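Local coordinates for lipoprotein (Streptococcus pneumoniae serotype 4, PDB 6JF1) that probably captures L-methionine outside the cell and delivers it to an ABC importer, as the lipid-anchored substrate-binding protein of that transporter, at residues 266-269 and 270-274. Sequence-based numbering, arbitrary orientation.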
ATOM      1  N   GLU A 266       3.823   4.975 -16.278  1.00 24.85           N
ATOM      2  CA  GLU A 266       3.469   4.131 -17.425  1.00 25.83           C
ATOM      3  C   GLU A 266       3.114   2.709 -16.950  1.00 23.89           C
ATOM      4  O   GLU A 266       2.067   2.190 -17.303  1.00 23.17           O
ATOM      5  CB  GLU A 266       4.653   4.106 -18.395  1.00 24.52           C
ATOM      6  CG  GLU A 266       4.486   3.097 -19.544  1.00 27.99           C
ATOM      7  CD  GLU A 266       3.672   3.778 -20.616  1.00 25.24           C
ATOM      8  OE1 GLU A 266       3.254   4.915 -20.347  1.00 25.62           O
ATOM      9  OE2 GLU A 266       3.433   3.183 -21.673  1.00 29.26           O
ATOM     10  N   SER A 267       4.003   2.076 -16.170  1.00 24.40           N
ATOM     11  CA  SER A 267       3.869   0.645 -15.799  1.00 25.47           C
ATOM     12  C   SER A 267       2.695   0.414 -14.821  1.00 28.37           C
ATOM     13  O   SER A 267       2.160  -0.704 -14.746  1.00 25.61           O
ATOM     14  CB  SER A 267       5.159   0.117 -15.235  1.00 28.39           C
ATOM     15  OG  SER A 267       5.446   0.752 -13.997  1.00 28.18           O
ATOM     16  N   SER A 268       2.251   1.453 -14.109  1.00 25.66           N
ATOM     17  CA  SER A 268       1.065   1.344 -13.217  1.00 25.91           C
ATOM     18  C   SER A 268      -0.182   1.939 -13.886  1.00 25.82           C
ATOM     19  O   SER A 268      -1.216   2.081 -13.250  1.00 24.20           O
ATOM     20  CB  SER A 268       1.359   2.041 -11.873  1.00 25.85           C
ATOM     21  OG  SER A 268       1.177   3.469 -11.973  1.00 25.44           O
ATOM     22  N   ASP A 269      -0.065   2.430 -15.125  1.00 28.63           N
ATOM     23  CA  ASP A 269      -1.228   3.108 -15.790  1.00 29.39           C
ATOM     24  C   ASP A 269      -1.753   4.283 -14.955  1.00 27.51           C
ATOM     25  O   ASP A 269      -2.945   4.595 -14.999  1.00 23.79           O
ATOM     26  CB  ASP A 269      -2.326   2.135 -16.248  1.00 34.58           C
ATOM     27  CG  ASP A 269      -3.196   2.729 -17.357  1.00 44.63           C
ATOM     28  OD1 ASP A 269      -2.797   3.795 -17.925  1.00 43.72           O
ATOM     29  OD2 ASP A 269      -4.281   2.163 -17.634  1.00 49.43           O
ATOM     30  N   GLY A 270      -0.874   5.008 -14.247  1.00 26.90           N
ATOM     31  CA  GLY A 270      -1.377   6.151 -13.456  1.00 23.56           C
ATOM     32  C   GLY A 270      -1.838   5.768 -12.040  1.00 22.79           C
ATOM     33  O   GLY A 270      -2.066   6.646 -11.220  1.00 25.19           O
ATOM     34  N   LEU A 271      -1.986   4.490 -11.711  1.00 23.13           N
ATOM     35  CA  LEU A 271      -2.426   4.108 -10.323  1.00 23.96           C
ATOM     36  C   LEU A 271      -1.448   4.661  -9.262  1.00 22.36           C
ATOM     37  O   LEU A 271      -1.876   5.081  -8.196  1.00 21.88           O
ATOM     38  CB  LEU A 271      -2.564   2.585 -10.235  1.00 22.54           C
ATOM     39  CG  LEU A 271      -2.900   1.990  -8.857  1.00 23.65           C
ATOM     40  CD1 LEU A 271      -4.266   2.447  -8.351  1.00 21.59           C
ATOM     41  CD2 LEU A 271      -2.856   0.467  -8.937  1.00 23.34           C
ATOM     42  N   ASP A 272      -0.149   4.682  -9.541  1.00 21.78           N
ATOM     43  CA  ASP A 272       0.816   5.210  -8.574  1.00 23.17           C
ATOM     44  C   ASP A 272       1.308   6.591  -9.026  1.00 25.37           C
ATOM     45  O   ASP A 272       1.823   6.762 -10.161  1.00 22.96           O
ATOM     46  CB  ASP A 272       2.057   4.330  -8.489  1.00 24.69           C
ATOM     47  CG  ASP A 272       1.857   2.930  -7.919  1.00 25.04           C
ATOM     48  OD1 ASP A 272       0.694   2.521  -7.695  1.00 24.81           O
ATOM     49  OD2 ASP A 272       2.900   2.256  -7.686  1.00 23.87           O
ATOM     50  N   GLN A 273       1.238   7.552  -8.123  1.00 24.01           N
ATOM     51  CA  GLN A 273       1.587   8.917  -8.465  1.00 24.72           C
ATOM     52  C   GLN A 273       2.897   9.318  -7.767  1.00 24.48           C
ATOM     53  O   GLN A 273       2.913   9.539  -6.550  1.00 25.20           O
ATOM     54  CB  GLN A 273       0.435   9.846  -8.079  1.00 26.53           C
ATOM     55  CG  GLN A 273       0.840  11.303  -8.232  1.00 34.29           C
ATOM     56  CD  GLN A 273      -0.216  12.284  -7.783  1.00 46.67           C
ATOM     57  OE1 GLN A 273      -1.406  11.972  -7.725  1.00 49.65           O
ATOM     58  NE2 GLN A 273       0.219  13.500  -7.480  1.00 54.00           N
ATOM     59  N   PRO A 274       3.993   9.446  -8.515  1.00 22.25           N
ATOM     60  CA  PRO A 274       5.297   9.816  -7.909  1.00 23.86           C
ATOM     61  C   PRO A 274       5.206  11.167  -7.191  1.00 24.71           C
ATOM     62  O   PRO A 274       4.498  12.050  -7.657  1.00 22.56           O
ATOM     63  CB  PRO A 274       6.259   9.965  -9.110  1.00 24.09           C
ATOM     64  CG  PRO A 274       5.623   9.050 -10.151  1.00 27.11           C
ATOM     65  CD  PRO A 274       4.138   9.318  -9.971  1.00 24.01           C
TER
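With chi1 at 81°, the hydroxyl of Ser-268 sits between its own backbone N and carbonyl carbon, from where OG looks across the turn at the backbone amide of Asp-272. Asp-272 N donates to Ser-268 OG over 3.0 Å in a nearly straight bond, 167° at the hydrogen. The same OG is also hydrogen-bonded to Ile-264 O, one turn back in the helix, so this buried hydroxyl links helix 258-267 to the chain that leaves it. Asp-272 CB packs against the serine hydroxyl, 3.7 Å from Ser-268 OG. Its chi1 of -66° sets CG beside the backbone N of Asp-272, and there CG lies 4.1 Å from Ser-268 CB. The helix ends in a Schellman motif, Asp-269 leaving helical geometry at positive phi. Overlapping it, a type I' turn runs from Ser-268 to Leu-271, and next to the hydroxyl link the backbone closes this turn on itself, Leu-271 N reaching Ser-268 O at 3.0 Å. Gly-270, also at positive phi, takes the third position of the turn. The reversal carries the chain from helix 258-267 into strand 273-274, an outermost strand of the seven-stranded sheet, where Gln-273 forms backbone hydrogen bonds with Ile-107. The carboxylate of Asp-272 is buried and gripped by three side chains: OD2 makes salt bridges to Arg-35 and Arg-42, while OD1 accepts from Asn-203 ND2, a side chain of the methionine pocket. Two arginines so near would probably stabilise its negative charge. At the exposed corner of the turn, Asp-269 instead directs OD2 to a salt bridge with Lys-214, and its carbonyl O is hydrogen-bonded to Tyr-213 OH.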